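Local coordinates for protein L-ribulose 3-epimerase (Mesorhizobium loti, PDB 3VYL) that interconverts ketoses by epimerising them at C3, with L-ribulose as an efficiently used substrate, and binds manganese, at residues 48-53 / 96-101; 26-31 / 55-60; 121-126 / 167-172; 182-185 / 190-193; 90-95 / 135-140. One frame throughout, in Å; residues are numbered along the deposited sequence.

Contacts 1, 2, 3 and 5 join the outer helices of a TIM barrel in sequence. Contact 2 ties helix 17-30 to helix 47-57, contact 1 helix 47-57 to 78-98, contact 5 helix 78-98 to 120-139, and contact 3 helix 120-139 to 160-170. All four are partly buried and lie away from the manganese site. Contacts 1 and 5 are mainly aliphatic. Contact 2 adds an arginine stem, while contact 3 depends on a tryptophan-aspartate hydrogen bond beside a second subunit. Contact 4 differs: it is buried, closest to the metal, and joins two short helices after strand 175-180. Contacts 1 and 5 touch through a probable hydrogen bond, G100 N to T95 O.

Contact 1: residues 48-53 / 96-101; sequences GRLAKR and RDLGGR
D97, whose backbone O meets the methyl of A51 across the contact, has its OD2 gripped by two donors of R96. R96 NE reaches D97 OD2 at 2.8 Å, and R96 NH2 reaches the same oxygen at 2.8 Å. Both come from one face of the carboxylate, with NE 48° out of its plane. R96 NH2 also bonds D97 OD1 at 3.0 Å. The result is a side-on salt bridge that lies close to the guanidinium plane. R96 starts with CG anti to the backbone N (chi1 -179°) and bends at chi3 (62°), which swings the guanidinium back beside D97. This charged pair is on the exposed side. The leucines are buried: L50 CD1 meets L98 CD1 at 3.6 Å, the two crossing at a slant. A51 is partly exposed, and its CB sits 3.4 Å from L98 O and 3.9 Å from L98 CD1. These residues join helices 47-57 and 78-98, two neighbouring outer helices of the TIM barrel. L98 also packs on I47 and I54, and L50 on L24 of helix 17-30 and on L40. Helix 78-98 ends in a Schellman motif at G99. Its positive phi calls for glycine, because a CB would press on the carbonyl O of L98. Within that last turn, G99 N bonds R96 O at 3.1 Å.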
# COMPACT_ATOMS: atom_id res chain seq x y z
N GLY A 48 12.83 27.58 35.50
CA GLY A 48 12.37 28.87 34.99
C GLY A 48 13.29 29.39 33.92
O GLY A 48 12.84 30.03 32.96
N ARG A 49 14.58 29.13 34.09
CA ARG A 49 15.58 29.47 33.08
C ARG A 49 15.26 28.70 31.80
O ARG A 49 15.23 29.28 30.71
CB ARG A 49 16.99 29.13 33.60
CG ARG A 49 18.03 28.87 32.52
CD ARG A 49 18.65 30.16 32.00
NE ARG A 49 19.77 30.60 32.83
CZ ARG A 49 21.04 30.28 32.62
NH1 ARG A 49 21.99 30.73 33.43
NH2 ARG A 49 21.37 29.50 31.59
N LEU A 50 15.02 27.40 31.95
CA LEU A 50 14.67 26.52 30.84
C LEU A 50 13.43 27.04 30.12
O LEU A 50 13.46 27.25 28.90
CB LEU A 50 14.42 25.10 31.35
CG LEU A 50 14.91 23.85 30.60
CD1 LEU A 50 13.91 22.73 30.85
CD2 LEU A 50 15.13 24.04 29.10
N ALA A 51 12.35 27.26 30.88
CA ALA A 51 11.10 27.78 30.34
C ALA A 51 11.29 29.09 29.57
O ALA A 51 10.63 29.32 28.55
CB ALA A 51 10.08 27.96 31.45
N LYS A 52 12.20 29.93 30.07
CA LYS A 52 12.48 31.21 29.45
C LYS A 52 13.29 31.00 28.18
O LYS A 52 13.17 31.77 27.22
CB LYS A 52 13.23 32.14 30.41
CG LYS A 52 12.93 33.63 30.25
CD LYS A 52 13.64 34.31 29.08
CE LYS A 52 15.16 34.22 29.16
NZ LYS A 52 15.75 35.04 30.27
N ARG A 53 14.11 29.96 28.17
CA ARG A 53 14.93 29.66 27.01
C ARG A 53 14.09 28.99 25.92
O ARG A 53 14.32 29.22 24.72
CB ARG A 53 16.13 28.80 27.39
CG ARG A 53 17.46 29.53 27.18
CD ARG A 53 17.56 30.12 25.77
NE ARG A 53 18.43 29.34 24.86
CZ ARG A 53 19.52 28.66 25.22
NH1 ARG A 53 19.94 28.65 26.50
NH2 ARG A 53 20.21 27.99 24.29
N ARG A 96 3.48 22.55 33.81
CA ARG A 96 2.94 23.86 34.13
C ARG A 96 4.03 24.93 34.25
O ARG A 96 3.94 25.97 33.60
CB ARG A 96 2.10 23.79 35.41
CG ARG A 96 1.46 25.10 35.84
CD ARG A 96 1.24 25.11 37.34
NE ARG A 96 2.52 25.01 38.05
CZ ARG A 96 2.71 24.39 39.21
NH1 ARG A 96 1.69 23.79 39.83
NH2 ARG A 96 3.92 24.36 39.74
N ASP A 97 5.06 24.65 35.04
CA ASP A 97 6.11 25.64 35.29
C ASP A 97 6.99 25.87 34.08
O ASP A 97 7.64 26.91 33.95
CB ASP A 97 6.96 25.26 36.51
CG ASP A 97 6.21 25.43 37.82
OD1 ASP A 97 6.72 24.97 38.87
OD2 ASP A 97 5.11 26.03 37.83
N LEU A 98 6.99 24.90 33.17
CA LEU A 98 7.80 25.02 31.96
C LEU A 98 7.03 25.76 30.86
O LEU A 98 7.61 26.20 29.86
CB LEU A 98 8.25 23.63 31.52
CG LEU A 98 9.70 23.39 31.07
CD1 LEU A 98 10.72 24.10 31.94
CD2 LEU A 98 9.96 21.89 31.05
N GLY A 99 5.73 25.94 31.07
CA GLY A 99 4.89 26.64 30.11
C GLY A 99 4.44 25.68 29.03
O GLY A 99 4.58 25.97 27.84
N GLY A 100 3.91 24.54 29.45
CA GLY A 100 3.43 23.51 28.55
C GLY A 100 1.99 23.19 28.87
O GLY A 100 1.50 23.46 29.97
N ARG A 101 1.30 22.59 27.90
CA ARG A 101 -0.13 22.31 28.01
C ARG A 101 -0.45 20.81 28.09
O ARG A 101 -1.55 20.43 28.51
CB ARG A 101 -0.89 23.00 26.85
CG ARG A 101 -0.03 23.27 25.62
CD ARG A 101 -0.48 24.49 24.82
NE ARG A 101 -1.47 24.25 23.75
CZ ARG A 101 -1.70 23.09 23.10
NH1 ARG A 101 -1.02 21.99 23.38
NH2 ARG A 101 -2.64 23.05 22.16

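Contact 2: residues 26-31 / 55-60; sequences NTRDAG and ADLGLG
This is a contact of an arginine stem with two leucines, R28 against L57 and L59, between the C-terminal ends of helices 17-30 and 47-57. Both helices belong to the outer layer of the TIM barrel. Each ends in a Schellman motif, with G31 and G58 as the glycines of positive phi. A CB at either glycine would press on the preceding carbonyl O. R28 starts with CG beside the backbone N and anti to the carbonyl carbon (chi1 -81°). The chain then bends at chi2 (-83°) and chi3 (-61°), which carries its methylenes past both leucines and folds the guanidinium over the helix end. R28 CG meets L57 CG at 3.9 Å. R28 CD meets L59 CD1 at 3.6 Å. Both leucines cross the arginine at a slant. Deeper in, T27 CG2 faces L59 CD2 at 4.3 Å, while T27 OG1 is hydrogen-bonded to T23 O in its own helix. T27 also packs on W11 and F32, and A30 touches M267 and A270 of helix 266-292. After L59 the chain enters strand 60-66, where G60 makes backbone bonds with D33 and I35. The buried side of the contact is thus aliphatic, and the charged end of R28 lies on the exposed side. L57 O sits over one face of the guanidinium. It is 3.5 Å from R28 NH1, at too poor an angle for a hydrogen bond.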
# COMPACT_ATOMS: atom_id res chain seq x y z
N ASN A 26 19.40 22.44 18.52
CA ASN A 26 19.30 21.40 17.50
C ASN A 26 17.87 21.29 16.99
O ASN A 26 17.66 21.27 15.78
CB ASN A 26 19.83 20.07 18.03
CG ASN A 26 21.35 20.03 18.12
OD1 ASN A 26 22.00 21.08 18.14
ND2 ASN A 26 21.92 18.84 18.16
N THR A 27 16.91 21.27 17.90
CA THR A 27 15.49 21.33 17.56
C THR A 27 15.18 22.43 16.54
O THR A 27 14.56 22.17 15.50
CB THR A 27 14.63 21.54 18.82
OG1 THR A 27 14.87 20.48 19.75
CG2 THR A 27 13.16 21.55 18.46
N ARG A 28 15.62 23.66 16.82
CA ARG A 28 15.39 24.78 15.93
C ARG A 28 16.10 24.66 14.58
O ARG A 28 15.50 24.95 13.54
CB ARG A 28 15.77 26.10 16.61
CG ARG A 28 14.71 26.67 17.54
CD ARG A 28 13.64 27.47 16.80
NE ARG A 28 14.17 28.63 16.08
CZ ARG A 28 13.44 29.53 15.42
NH1 ARG A 28 12.11 29.42 15.39
NH2 ARG A 28 14.03 30.54 14.80
N ASP A 29 17.36 24.23 14.58
CA ASP A 29 18.09 24.06 13.32
C ASP A 29 17.46 23.02 12.40
O ASP A 29 17.56 23.11 11.18
CB ASP A 29 19.55 23.69 13.58
CG ASP A 29 20.35 24.85 14.16
OD1 ASP A 29 21.59 24.83 14.02
OD2 ASP A 29 19.73 25.77 14.75
N ALA A 30 16.81 22.03 13.01
CA ALA A 30 16.13 20.96 12.29
C ALA A 30 14.78 21.41 11.73
O ALA A 30 14.23 20.77 10.84
CB ALA A 30 15.96 19.75 13.19
N GLY A 31 14.24 22.50 12.27
CA GLY A 31 13.00 23.08 11.76
C GLY A 31 11.75 22.74 12.55
O GLY A 31 10.64 23.01 12.11
N ALA A 55 10.71 29.55 25.50
CA ALA A 55 9.88 30.64 24.94
C ALA A 55 10.67 31.59 24.04
O ALA A 55 10.16 32.01 23.00
CB ALA A 55 9.16 31.40 26.04
N ASP A 56 11.91 31.91 24.41
CA ASP A 56 12.77 32.78 23.59
C ASP A 56 13.05 32.20 22.20
O ASP A 56 13.11 32.94 21.21
CB ASP A 56 14.09 33.10 24.31
CG ASP A 56 14.10 34.51 24.92
OD1 ASP A 56 13.25 34.82 25.78
OD2 ASP A 56 14.99 35.31 24.54
N LEU A 57 13.21 30.87 22.14
CA LEU A 57 13.41 30.17 20.87
C LEU A 57 12.12 30.05 20.05
O LEU A 57 12.16 29.82 18.84
CB LEU A 57 14.01 28.78 21.09
CG LEU A 57 15.50 28.48 20.90
CD1 LEU A 57 16.20 29.53 20.04
CD2 LEU A 57 16.21 28.29 22.22
N GLY A 58 10.97 30.22 20.71
CA GLY A 58 9.68 30.13 20.04
C GLY A 58 9.15 28.71 20.02
O GLY A 58 8.32 28.35 19.19
N LEU A 59 9.63 27.90 20.94
CA LEU A 59 9.25 26.51 21.02
C LEU A 59 8.12 26.36 22.02
O LEU A 59 8.02 27.14 22.96
CB LEU A 59 10.46 25.68 21.44
CG LEU A 59 11.46 25.06 20.44
CD1 LEU A 59 11.49 25.71 19.07
CD2 LEU A 59 12.86 25.01 21.04
N GLY A 60 7.27 25.36 21.81
CA GLY A 60 6.36 24.87 22.85
C GLY A 60 7.01 23.67 23.52
O GLY A 60 8.12 23.26 23.16

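Contact 3: residues 121-126 / 167-172; sequences DQWNRS and IEDTGS
W123 and D169 make the contact almost alone, through one hydrogen bond from W123 NE1 to D169 OD2 of 2.9 Å. The bond is bent, with an angle of 141° at the hydrogen. OD2 lies at the indole edge, somewhat tilted from the ring plane, and is met on its anti side. Ring and carboxylate planes stand 70° apart. W123 has CG anti to the backbone N (chi1 -172°), which sends the indole out from helix 120-139, with its NE1 edge turned to D169 of helix 160-170, its neighbour on the outside of the TIM barrel. The ring is the well-packed part: it is buried, lies edge-to-face with F166 and touches L156. The D169 side is looser and partly exposed, with E168 beside it at the surface. There K296 of the second subunit forms a salt bridge with D169 OD2 and packs on W123. A leucine in place of W123 would probably leave D169 OD2 without its indole donor and open a gap beside F166. The helix turn behind has its own bond, T170 OG1 to I167 O at 2.6 Å. Sharing OD2 between an indole N-H and a lysine probably favours the ionised carboxylate and links this helix pair to the subunit interface.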
# COMPACT_ATOMS: atom_id res chain seq x y z
N ASP A 121 -10.16 -5.07 37.86
CA ASP A 121 -9.84 -4.25 39.02
C ASP A 121 -8.66 -3.34 38.73
O ASP A 121 -8.64 -2.19 39.16
CB ASP A 121 -9.56 -5.12 40.25
CG ASP A 121 -10.76 -5.93 40.67
OD1 ASP A 121 -11.91 -5.57 40.29
OD2 ASP A 121 -10.55 -6.94 41.40
N GLN A 122 -7.68 -3.86 37.99
CA GLN A 122 -6.54 -3.05 37.53
C GLN A 122 -7.07 -1.88 36.69
O GLN A 122 -6.71 -0.73 36.93
CB GLN A 122 -5.57 -3.90 36.71
CG GLN A 122 -4.31 -3.18 36.22
CD GLN A 122 -3.67 -3.87 35.04
OE1 GLN A 122 -4.14 -4.92 34.60
NE2 GLN A 122 -2.62 -3.28 34.50
N TRP A 123 -7.94 -2.21 35.73
CA TRP A 123 -8.63 -1.23 34.89
C TRP A 123 -9.30 -0.15 35.71
O TRP A 123 -8.98 1.03 35.57
CB TRP A 123 -9.64 -1.94 34.00
CG TRP A 123 -10.29 -1.07 32.95
CD1 TRP A 123 -11.33 -0.16 33.11
CD2 TRP A 123 -9.96 -1.01 31.51
NE1 TRP A 123 -11.65 0.44 31.93
CE2 TRP A 123 -10.87 -0.02 30.93
CE3 TRP A 123 -9.04 -1.65 30.69
CZ2 TRP A 123 -10.85 0.28 29.57
CZ3 TRP A 123 -9.02 -1.33 29.33
CH2 TRP A 123 -9.90 -0.38 28.79
N ASN A 124 -10.22 -0.56 36.59
CA ASN A 124 -10.99 0.38 37.41
C ASN A 124 -10.12 1.27 38.32
O ASN A 124 -10.37 2.48 38.43
CB ASN A 124 -12.10 -0.35 38.21
CG ASN A 124 -13.08 -1.12 37.32
OD1 ASN A 124 -13.41 -0.71 36.19
ND2 ASN A 124 -13.57 -2.25 37.83
N ARG A 125 -9.10 0.68 38.95
CA ARG A 125 -8.17 1.43 39.81
C ARG A 125 -7.52 2.58 39.05
O ARG A 125 -7.56 3.74 39.49
CB ARG A 125 -7.08 0.52 40.38
CG ARG A 125 -7.51 -0.41 41.50
CD ARG A 125 -6.31 -1.01 42.23
NE ARG A 125 -5.66 -2.09 41.49
CZ ARG A 125 -6.03 -3.37 41.53
NH1 ARG A 125 -7.05 -3.76 42.27
NH2 ARG A 125 -5.37 -4.27 40.82
N SER A 126 -6.93 2.25 37.90
CA SER A 126 -6.26 3.23 37.05
C SER A 126 -7.21 4.34 36.61
O SER A 126 -6.87 5.53 36.68
CB SER A 126 -5.63 2.53 35.83
OG SER A 126 -4.75 3.41 35.15
N ILE A 167 -11.20 5.95 28.85
CA ILE A 167 -11.54 7.35 29.07
C ILE A 167 -13.00 7.49 29.49
O ILE A 167 -13.31 8.17 30.48
CB ILE A 167 -11.28 8.20 27.81
CG1 ILE A 167 -9.77 8.34 27.59
CG2 ILE A 167 -11.94 9.56 27.96
CD1 ILE A 167 -9.39 9.16 26.37
N GLU A 168 -13.88 6.81 28.76
CA GLU A 168 -15.30 6.73 29.07
C GLU A 168 -15.50 6.43 30.55
O GLU A 168 -16.25 7.11 31.23
CB GLU A 168 -15.94 5.64 28.21
CG GLU A 168 -17.35 5.92 27.72
CD GLU A 168 -17.77 4.93 26.64
OE1 GLU A 168 -18.93 4.45 26.67
OE2 GLU A 168 -16.93 4.63 25.75
N ASP A 169 -14.79 5.41 31.05
CA ASP A 169 -14.88 4.98 32.45
C ASP A 169 -14.35 5.99 33.47
O ASP A 169 -14.77 5.96 34.63
CB ASP A 169 -14.17 3.63 32.64
CG ASP A 169 -14.88 2.50 31.93
OD1 ASP A 169 -15.95 2.74 31.33
OD2 ASP A 169 -14.37 1.36 31.96
N THR A 170 -13.44 6.87 33.05
CA THR A 170 -12.87 7.86 33.97
C THR A 170 -13.84 9.01 34.24
O THR A 170 -13.70 9.75 35.22
CB THR A 170 -11.53 8.45 33.48
OG1 THR A 170 -11.74 9.22 32.28
CG2 THR A 170 -10.51 7.34 33.23
N GLY A 171 -14.81 9.17 33.34
CA GLY A 171 -15.80 10.22 33.44
C GLY A 171 -15.21 11.60 33.25
O GLY A 171 -15.92 12.60 33.34
N SER A 172 -13.91 11.67 32.99
CA SER A 172 -13.25 12.95 32.85
C SER A 172 -13.38 13.57 31.46
O SER A 172 -13.63 12.89 30.46
CB SER A 172 -11.78 12.85 33.23
OG SER A 172 -11.13 14.08 32.95

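Contact 4: residues 182-185 / 190-193; sequences FHMN and DVGL
V191 wedges between M184 and N185 where two short helices, 181-187 and 191-197, follow strand 175-180 of the TIM barrel. Its two methyls divide the work. CG1 is anti to the backbone N (chi1 -169°) and faces methionine; CG2 lies beside that N and faces asparagine. M184 bends at chi3 (-74°), which curls its end round the valine: M184 CE is 3.8 Å and M184 SD 3.9 Å from V191 CG1. The two side chains cross at about a right angle. N185 leaves its helix pointing away from V191, yet its amide oxygen turns back, and N185 OD1 is 3.7 Å from V191 CG2. Replacing V191 with glycine would probably open a gap beside M184 and let the thioether end turn more freely. The contact is near the metal: the M184 side chain is about 6 Å from that of the manganese ligand D180 and about 9 Å from the ion. The third subunit also borders the contact: its N219 ND2 bonds N185 O, and its N185 packs on N185 here. D190 is the N-cap of helix 191-197, and its OD2 accepts from L193 N at 2.9 Å through the anti lone pair.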
# COMPACT_ATOMS: atom_id res chain seq x y z
N PHE A 182 4.18 3.89 15.67
CA PHE A 182 4.97 2.69 15.98
C PHE A 182 4.17 1.64 16.77
O PHE A 182 4.21 0.46 16.46
CB PHE A 182 6.27 3.07 16.70
CG PHE A 182 6.96 1.90 17.36
CD1 PHE A 182 7.74 1.03 16.61
CD2 PHE A 182 6.79 1.65 18.72
CE1 PHE A 182 8.35 -0.05 17.21
CE2 PHE A 182 7.40 0.57 19.32
CZ PHE A 182 8.18 -0.28 18.56
N HIS A 183 3.45 2.08 17.79
CA HIS A 183 2.62 1.16 18.58
C HIS A 183 1.37 0.72 17.85
O HIS A 183 0.94 -0.44 17.96
CB HIS A 183 2.28 1.79 19.91
CG HIS A 183 3.48 2.06 20.77
ND1 HIS A 183 4.21 1.08 21.32
CD2 HIS A 183 4.09 3.25 21.15
CE1 HIS A 183 5.23 1.61 22.02
NE2 HIS A 183 5.15 2.94 21.91
N MET A 184 0.78 1.65 17.10
CA MET A 184 -0.46 1.41 16.37
C MET A 184 -0.28 0.34 15.31
O MET A 184 -1.14 -0.53 15.14
CB MET A 184 -0.98 2.71 15.72
CG MET A 184 -1.68 3.64 16.70
SD MET A 184 -2.62 4.96 15.90
CE MET A 184 -1.30 6.03 15.36
N ASN A 185 0.85 0.40 14.60
CA ASN A 185 1.10 -0.54 13.52
C ASN A 185 1.20 -1.99 14.02
O ASN A 185 0.93 -2.92 13.27
CB ASN A 185 2.35 -0.15 12.73
CG ASN A 185 2.29 -0.61 11.29
OD1 ASN A 185 1.45 -0.14 10.52
ND2 ASN A 185 3.19 -1.53 10.91
N ASP A 190 -6.27 -1.37 11.70
CA ASP A 190 -5.89 -0.48 10.63
C ASP A 190 -5.56 0.85 11.26
O ASP A 190 -6.38 1.43 11.98
CB ASP A 190 -7.01 -0.35 9.61
CG ASP A 190 -6.59 0.41 8.37
OD1 ASP A 190 -6.04 -0.22 7.42
OD2 ASP A 190 -6.80 1.64 8.34
N VAL A 191 -4.35 1.35 11.00
CA VAL A 191 -3.92 2.61 11.61
C VAL A 191 -4.89 3.76 11.29
O VAL A 191 -5.34 4.44 12.21
CB VAL A 191 -2.46 2.99 11.25
CG1 VAL A 191 -2.00 4.14 12.13
CG2 VAL A 191 -1.54 1.80 11.45
N GLY A 192 -5.23 3.95 10.02
CA GLY A 192 -6.19 4.98 9.60
C GLY A 192 -7.57 4.79 10.22
O GLY A 192 -8.19 5.74 10.73
N LEU A 193 -8.05 3.55 10.20
CA LEU A 193 -9.34 3.25 10.79
C LEU A 193 -9.37 3.62 12.26
O LEU A 193 -10.33 4.22 12.72
CB LEU A 193 -9.72 1.79 10.60
CG LEU A 193 -10.70 1.52 9.46
CD1 LEU A 193 -10.58 2.53 8.34
CD2 LEU A 193 -10.56 0.10 8.94

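Contact 5: residues 90-95 / 135-140; sequences QTIALT and ETAKAA
I92 points from helix 78-98 at T136 and A137 of helix 120-139 and at A140, at its C-terminal end. The two helices are neighbours in the outer layer of the TIM barrel. I92 splits its contacts between its two branches. The long branch has CG1 beside the backbone N (chi1 -68°) and runs on extended (chi2 173°), which carries CD1 across to the facing helix. There I92 CD1 meets A137 CB at 3.7 Å and T136 CG2 at 4.1 Å. The short branch is anti to the backbone N and goes toward the end of the same helix, where I92 CG2 meets A140 CB at 3.6 Å. The two branches therefore reach residues spread over 136-140. The small side chains of A137 and A140 are consistent with the close approach: the CA atoms of I92 and A137 are 6.2 Å apart. T136 turns its methyl rather than its hydroxyl to I92, with CG2 anti to the backbone N. V142 lies against both I92 and A137. On the far side of helix 120-139, K138 forms a salt bridge with D173. Another face of helix 78-98 carries T91 and T95, which pack on I63 and V103 of the barrel strands. T95 OG1 donates to T91 O at 2.9 Å, and T95 N reaches the same oxygen from the opposite face of the carbonyl plane.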
# COMPACT_ATOMS: atom_id res chain seq x y z
N GLN A 90 3.83 15.53 40.31
CA GLN A 90 5.08 16.24 40.13
C GLN A 90 5.29 16.60 38.66
O GLN A 90 5.66 17.72 38.33
CB GLN A 90 6.24 15.40 40.67
CG GLN A 90 7.43 16.22 41.16
CD GLN A 90 8.47 15.37 41.87
OE1 GLN A 90 8.16 14.28 42.38
NE2 GLN A 90 9.70 15.86 41.93
N THR A 91 5.02 15.64 37.78
CA THR A 91 5.14 15.83 36.33
C THR A 91 4.25 16.95 35.81
O THR A 91 4.63 17.70 34.90
CB THR A 91 4.83 14.52 35.57
OG1 THR A 91 5.56 13.43 36.15
CG2 THR A 91 5.20 14.63 34.08
N ILE A 92 3.05 17.05 36.39
CA ILE A 92 2.12 18.13 36.06
C ILE A 92 2.74 19.49 36.39
O ILE A 92 2.88 20.35 35.50
CB ILE A 92 0.77 17.94 36.77
CG1 ILE A 92 0.05 16.71 36.20
CG2 ILE A 92 -0.08 19.19 36.62
CD1 ILE A 92 -1.22 16.33 36.93
N ALA A 93 3.14 19.67 37.65
CA ALA A 93 3.78 20.91 38.09
C ALA A 93 5.02 21.24 37.26
O ALA A 93 5.29 22.42 36.98
CB ALA A 93 4.12 20.83 39.58
N LEU A 94 5.77 20.22 36.86
CA LEU A 94 6.88 20.44 35.93
C LEU A 94 6.39 21.05 34.59
O LEU A 94 6.92 22.07 34.15
CB LEU A 94 7.68 19.16 35.70
CG LEU A 94 8.87 19.27 34.74
CD1 LEU A 94 10.02 20.04 35.36
CD2 LEU A 94 9.34 17.89 34.30
N THR A 95 5.39 20.42 33.98
CA THR A 95 4.83 20.88 32.69
C THR A 95 4.35 22.32 32.81
O THR A 95 4.76 23.20 32.04
CB THR A 95 3.66 19.97 32.23
OG1 THR A 95 4.10 18.61 32.15
CG2 THR A 95 3.12 20.41 30.86
N GLU A 135 -8.18 16.27 37.37
CA GLU A 135 -8.61 17.51 38.03
C GLU A 135 -7.41 18.36 38.42
O GLU A 135 -7.41 19.58 38.17
CB GLU A 135 -9.51 17.23 39.24
CG GLU A 135 -10.85 16.55 38.92
CD GLU A 135 -11.57 17.16 37.72
OE1 GLU A 135 -11.68 18.42 37.64
OE2 GLU A 135 -12.02 16.38 36.85
N THR A 136 -6.40 17.73 39.02
CA THR A 136 -5.16 18.42 39.37
C THR A 136 -4.56 19.04 38.12
O THR A 136 -4.12 20.19 38.14
CB THR A 136 -4.11 17.46 39.98
OG1 THR A 136 -4.59 16.94 41.22
CG2 THR A 136 -2.78 18.17 40.21
N ALA A 137 -4.57 18.27 37.04
CA ALA A 137 -4.01 18.71 35.77
C ALA A 137 -4.79 19.91 35.20
O ALA A 137 -4.18 20.89 34.74
CB ALA A 137 -3.97 17.55 34.78
N LYS A 138 -6.12 19.83 35.25
CA LYS A 138 -6.96 20.93 34.76
C LYS A 138 -6.59 22.24 35.47
O LYS A 138 -6.24 23.23 34.81
CB LYS A 138 -8.45 20.62 34.96
CG LYS A 138 -9.37 21.46 34.08
CD LYS A 138 -10.83 21.37 34.50
CE LYS A 138 -11.49 20.10 33.99
NZ LYS A 138 -12.98 20.23 33.91
N ALA A 139 -6.64 22.21 36.80
CA ALA A 139 -6.25 23.35 37.64
C ALA A 139 -4.90 23.92 37.25
O ALA A 139 -4.71 25.14 37.27
CB ALA A 139 -6.27 22.96 39.11
N ALA A 140 -3.96 23.06 36.86
CA ALA A 140 -2.64 23.52 36.44
C ALA A 140 -2.59 24.01 34.99
O ALA A 140 -1.54 24.46 34.52
CB ALA A 140 -1.60 22.46 36.71